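Local coordinates for SusD superfamily protein (Bacteroides thetaiotaomicron, PDB 3MCX), which probably binds glycans at the outer membrane for uptake, as a member of the SusD family, although its own ligand is unknown, at residues Gly30-Ala35 with Leu126-Leu131; Lys122-Val127 with Asn196-Tyr201. One frame throughout, in Å; residues are numbered along the deposited sequence.

Contact 1: Gly30-Ala35 with Leu126-Leu131; sequences GIYRLA and LVMRGL
With CG anti to the backbone N (chi1 -175°) and the chain bent at both following torsions, the selenomethionine Met128 leaves helix 115-140 toward helix 21-36 and bends so that CG, SE and CE face Ile31, Ala35 and Tyr32. This is near-parallel helix-helix packing within the helical part of a SusD-type fold: the axes of the two short segments approach to 11.3 Å and cross at 27°. At this spacing a long, unbranched side chain can span much of the gap. Met128 is modelled in two conformers, and its contacts here are those of the one described. CG of Met128 lies 3.5 Å from CG2 of Ile31, as the two side chains slide past each other in opposite directions. Ile31 offers its CG2 branch to Met128, while its side chain also packs on Gln97 of helix 81-106. One turn on, Ala35 has only a methyl, which suits a place next to the long methionine; its CB lies 4.1 Å from SE of Met128, the sulfur's place in the natural residue. Tyr32 gives the remaining contact with the ring carbon CE1. The terminal methyl approaches that ring obliquely, Met128 CE standing 4.3 Å from Tyr32 CE1.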
loop_
_atom_site.group_PDB
_atom_site.type_symbol
_atom_site.label_atom_id
_atom_site.label_comp_id
_atom_site.label_asym_id
_atom_site.label_seq_id
_atom_site.Cartn_x
_atom_site.Cartn_y
_atom_site.Cartn_z
ATOM N N GLY A 30 8.433 17.622 6.716
ATOM C CA GLY A 30 8.500 17.740 5.273
ATOM C C GLY A 30 8.607 16.422 4.530
ATOM O O GLY A 30 8.071 16.250 3.440
ATOM N N ILE A 31 9.329 15.462 5.100
ATOM C CA ILE A 31 9.416 14.132 4.532
ATOM C C ILE A 31 8.036 13.438 4.538
ATOM O O ILE A 31 7.603 12.885 3.531
ATOM C CB ILE A 31 10.470 13.293 5.324
ATOM C CG1 ILE A 31 11.852 13.859 5.020
ATOM C CG2 ILE A 31 10.388 11.782 5.019
ATOM C CD1 ILE A 31 12.951 13.348 5.927
ATOM N N TYR A 32 7.339 13.494 5.675
ATOM C CA TYR A 32 5.997 12.931 5.737
ATOM C C TYR A 32 5.054 13.615 4.745
ATOM O O TYR A 32 4.273 12.934 4.081
ATOM C CB TYR A 32 5.438 13.108 7.135
ATOM C CG TYR A 32 6.017 12.157 8.180
ATOM C CD1 TYR A 32 5.833 10.803 8.070
ATOM C CD2 TYR A 32 6.629 12.645 9.318
ATOM C CE1 TYR A 32 6.310 9.915 9.075
ATOM C CE2 TYR A 32 7.094 11.786 10.314
ATOM C CZ TYR A 32 6.911 10.425 10.178
ATOM O OH TYR A 32 7.310 9.542 11.163
ATOM N N ARG A 33 5.159 14.932 4.611
ATOM C CA ARG A 33 4.317 15.701 3.692
ATOM C C ARG A 33 4.589 15.273 2.252
ATOM O O ARG A 33 3.676 15.059 1.479
ATOM C CB ARG A 33 4.518 17.197 3.853
ATOM C CG ARG A 33 3.470 18.026 3.125
ATOM N N LEU A 34 5.864 15.114 1.889
ATOM C CA LEU A 34 6.219 14.660 0.550
ATOM C C LEU A 34 5.663 13.262 0.284
ATOM O O LEU A 34 5.126 12.969 -0.795
ATOM C CB LEU A 34 7.754 14.672 0.389
ATOM C CG LEU A 34 8.310 14.453 -1.011
ATOM C CD1 LEU A 34 7.754 15.476 -2.021
ATOM C CD2 LEU A 34 9.833 14.662 -0.906
ATOM N N ALA A 35 5.744 12.376 1.273
ATOM C CA ALA A 35 5.218 11.027 1.150
ATOM C C ALA A 35 3.712 11.024 0.938
ATOM O O ALA A 35 3.187 10.144 0.263
ATOM C CB ALA A 35 5.623 10.131 2.351
ATOM N N LEU A 126 14.518 6.759 9.463
ATOM C CA LEU A 126 14.975 5.424 9.085
ATOM C C LEU A 126 13.840 4.559 8.620
ATOM O O LEU A 126 13.954 3.872 7.600
ATOM C CB LEU A 126 15.732 4.739 10.247
ATOM C CG LEU A 126 17.223 5.084 10.425
ATOM C CD1 LEU A 126 17.723 4.560 11.782
ATOM C CD2 LEU A 126 18.063 4.529 9.216
ATOM N N VAL A 127 12.709 4.604 9.320
ATOM C CA VAL A 127 11.556 3.814 8.893
ATOM C C VAL A 127 11.058 4.316 7.533
ATOM O O VAL A 127 10.770 3.533 6.631
ATOM C CB VAL A 127 10.380 3.758 9.905
ATOM C CG1 VAL A 127 9.269 2.835 9.345
ATOM C CG2 VAL A 127 10.817 3.232 11.216
HETATM N N MSE A 128 10.988 5.637 7.370
HETATM C CA MSE A 128 10.588 6.181 6.080
HETATM C C MSE A 128 11.571 5.806 4.971
HETATM O O MSE A 128 11.166 5.557 3.845
HETATM C CB MSE A 128 10.418 7.689 6.167
HETATM C CG MSE A 128 9.887 8.320 4.909
HETATM SE SE MSE A 128 8.180 7.626 4.270
HETATM C CE MSE A 128 7.361 7.126 5.976
ATOM N N ARG A 129 12.860 5.784 5.262
ATOM C CA ARG A 129 13.844 5.351 4.246
ATOM C C ARG A 129 13.613 3.889 3.841
ATOM O O ARG A 129 13.643 3.537 2.668
ATOM C CB ARG A 129 15.271 5.515 4.752
ATOM C CG ARG A 129 16.319 5.461 3.639
ATOM C CD ARG A 129 17.707 5.737 4.111
ATOM N NE ARG A 129 18.251 4.700 4.975
ATOM C CZ ARG A 129 19.408 4.800 5.604
ATOM N NH1 ARG A 129 20.129 5.888 5.474
ATOM N NH2 ARG A 129 19.870 3.798 6.366
ATOM N N GLY A 130 13.408 3.042 4.826
ATOM C CA GLY A 130 13.150 1.634 4.559
ATOM C C GLY A 130 11.858 1.395 3.823
ATOM O O GLY A 130 11.799 0.641 2.827
ATOM N N LEU A 131 10.802 2.090 4.264
ATOM C CA LEU A 131 9.504 1.975 3.593
ATOM C C LEU A 131 9.594 2.434 2.129
ATOM O O LEU A 131 9.043 1.791 1.231
ATOM C CB LEU A 131 8.490 2.817 4.346
ATOM C CG LEU A 131 7.059 2.815 3.846
ATOM C CD1 LEU A 131 6.532 1.389 3.719
ATOM C CD2 LEU A 131 6.188 3.668 4.828
#

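Contact 2: Lys122-Val127 with Asn196-Tyr201; sequences KSEALV and NGYINY
Ile199 lays its CG2 and CD1 methyls over the branched end of Val127, the two side chains crossing at a slant. This is a loop packed on a helix: residues 196-200 lead out of the connection after helix 172-186 and into helix 201-214, where Asn200 is the N-cap, its OD1 accepting from the backbone N of Ala203. With chi1 of the isoleucine at -66° and the chain then extended at chi2, CD1 comes to 3.8 Å from Val127 CG1, while CG2 lies 3.9 Å from the same methyl. Two beta-branched residues thus make a compact apolar contact, and Ala186 and Leu207 also pack on the valine.

One turn earlier on the helix, Glu124, extended beyond CG, passes its CG and carboxylate by the carbonyl O of Ile199, with CG 3.5 Å from that oxygen. Glu124 OE1 also lies 3.8 Å from CB of Tyr198. A carboxylate is at home in this buried place because its oxygens have partners: OE1 bonds to the hydroxyl of Tyr32, and OE2 forms a salt bridge with Arg120, which would be expected to favour the charged form. Glutamate and loop are also tied through a water that donates to both sides, 2.8 Å from Glu124 OE2 and 2.8 Å from Ile199 O.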
loop_
_atom_site.group_PDB
_atom_site.type_symbol
_atom_site.label_atom_id
_atom_site.label_comp_id
_atom_site.label_asym_id
_atom_site.label_seq_id
_atom_site.Cartn_x
_atom_site.Cartn_y
_atom_site.Cartn_z
ATOM N N LYS A 122 15.527 10.645 14.078
ATOM C CA LYS A 122 16.361 9.756 13.244
ATOM C C LYS A 122 15.665 8.430 12.953
ATOM O O LYS A 122 15.690 7.931 11.820
ATOM C CB LYS A 122 17.666 9.498 13.966
ATOM C CG LYS A 122 18.645 8.554 13.269
ATOM C CD LYS A 122 19.850 8.299 14.162
ATOM C CE LYS A 122 20.693 7.192 13.634
ATOM N NZ LYS A 122 21.758 6.862 14.626
ATOM N N SER A 123 15.043 7.865 13.976
ATOM C CA SER A 123 14.373 6.586 13.825
ATOM C C SER A 123 13.175 6.635 12.885
ATOM O O SER A 123 12.957 5.736 12.073
ATOM C CB SER A 123 13.931 6.063 15.181
ATOM O OG SER A 123 15.078 5.775 15.967
ATOM N N GLU A 124 12.363 7.683 13.006
ATOM C CA GLU A 124 11.285 7.883 12.061
ATOM C C GLU A 124 11.782 8.055 10.617
ATOM O O GLU A 124 11.219 7.486 9.685
ATOM C CB GLU A 124 10.429 9.075 12.500
ATOM C CG GLU A 124 9.673 8.802 13.807
ATOM C CD GLU A 124 8.783 9.940 14.250
ATOM O OE1 GLU A 124 8.159 10.575 13.371
ATOM O OE2 GLU A 124 8.699 10.177 15.473
ATOM N N ALA A 125 12.855 8.828 10.451
ATOM C CA ALA A 125 13.483 8.954 9.132
ATOM C C ALA A 125 13.949 7.582 8.593
ATOM O O ALA A 125 13.819 7.303 7.413
ATOM C CB ALA A 125 14.664 9.943 9.200
ATOM N N LEU A 126 14.518 6.759 9.463
ATOM C CA LEU A 126 14.975 5.424 9.085
ATOM C C LEU A 126 13.840 4.559 8.620
ATOM O O LEU A 126 13.954 3.872 7.600
ATOM C CB LEU A 126 15.732 4.739 10.247
ATOM C CG LEU A 126 17.223 5.084 10.425
ATOM C CD1 LEU A 126 17.723 4.560 11.782
ATOM C CD2 LEU A 126 18.063 4.529 9.216
ATOM N N VAL A 127 12.709 4.604 9.320
ATOM C CA VAL A 127 11.556 3.814 8.893
ATOM C C VAL A 127 11.058 4.316 7.533
ATOM O O VAL A 127 10.770 3.533 6.631
ATOM C CB VAL A 127 10.380 3.758 9.905
ATOM C CG1 VAL A 127 9.269 2.835 9.345
ATOM C CG2 VAL A 127 10.817 3.232 11.216
ATOM N N ASN A 196 -0.476 10.086 16.072
ATOM C CA ASN A 196 -1.274 10.418 14.904
ATOM C C ASN A 196 -0.526 11.246 13.872
ATOM O O ASN A 196 -0.147 12.384 14.146
ATOM C CB ASN A 196 -2.540 11.198 15.332
ATOM C CG ASN A 196 -3.515 10.362 16.140
ATOM O OD1 ASN A 196 -3.379 9.149 16.252
ATOM N ND2 ASN A 196 -4.516 11.021 16.706
ATOM N N GLY A 197 -0.299 10.685 12.681
ATOM C CA GLY A 197 0.343 11.404 11.596
ATOM C C GLY A 197 1.766 10.985 11.349
ATOM O O GLY A 197 2.358 11.421 10.372
ATOM N N TYR A 198 2.308 10.155 12.248
ATOM C CA TYR A 198 3.743 9.840 12.312
ATOM C C TYR A 198 3.956 8.375 12.640
ATOM O O TYR A 198 3.042 7.698 13.089
ATOM C CB TYR A 198 4.404 10.643 13.417
ATOM C CG TYR A 198 4.186 12.114 13.304
ATOM C CD1 TYR A 198 4.756 12.827 12.272
ATOM C CD2 TYR A 198 3.405 12.795 14.223
ATOM C CE1 TYR A 198 4.590 14.185 12.160
ATOM C CE2 TYR A 198 3.219 14.161 14.111
ATOM C CZ TYR A 198 3.816 14.845 13.075
ATOM O OH TYR A 198 3.644 16.197 12.944
ATOM N N ILE A 199 5.181 7.887 12.440
ATOM C CA ILE A 199 5.526 6.495 12.674
ATOM C C ILE A 199 5.963 6.250 14.105
ATOM O O ILE A 199 6.869 6.924 14.595
ATOM C CB ILE A 199 6.672 6.066 11.730
ATOM C CG1 ILE A 199 6.167 6.106 10.293
ATOM C CG2 ILE A 199 7.185 4.678 12.091
ATOM C CD1 ILE A 199 7.289 6.124 9.251
ATOM N N ASN A 200 5.301 5.302 14.786
ATOM C CA ASN A 200 5.716 4.822 16.095
ATOM C C ASN A 200 6.156 3.349 16.029
ATOM O O ASN A 200 6.207 2.756 14.947
ATOM C CB ASN A 200 4.617 5.063 17.138
ATOM C CG ASN A 200 3.408 4.140 16.971
ATOM O OD1 ASN A 200 3.369 3.301 16.061
ATOM N ND2 ASN A 200 2.404 4.316 17.849
ATOM N N TYR A 201 6.482 2.780 17.193
ATOM C CA TYR A 201 6.985 1.410 17.270
ATOM C C TYR A 201 5.989 0.423 16.648
ATOM O O TYR A 201 6.391 -0.497 15.926
ATOM C CB TYR A 201 7.304 1.054 18.743
ATOM C CG TYR A 201 7.685 -0.384 18.961
ATOM C CD1 TYR A 201 6.726 -1.352 19.217
ATOM C CD2 TYR A 201 9.027 -0.779 18.897
ATOM C CE1 TYR A 201 7.101 -2.682 19.420
ATOM C CE2 TYR A 201 9.401 -2.089 19.107
ATOM C CZ TYR A 201 8.442 -3.026 19.358
ATOM O OH TYR A 201 8.842 -4.311 19.544
HETATM O O HOH W 1 8.237 7.761 16.891
#

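Contacts 1 and 2 have centres about 8 Å apart, and both use helix 115-140, which meets helix 21-36 in the first and the 196-201 loop in the second. Their ranges overlap at Leu126 and Val127, but of the two partners Val127 touches only the loop. Tyr32 of contact 1 joins them by its hydroxyl: OH lies 2.6 Å from Glu124 OE1 and 3.0 Å from Ile199 N, both probable hydrogen bonds, so one tyrosine links all three chain segments. Its ring also meets that of Tyr198, the planes at about 65°. In the modelled conformer, Met128 CE packs on Ile199 CD1. Both contacts lie away from the zinc sites.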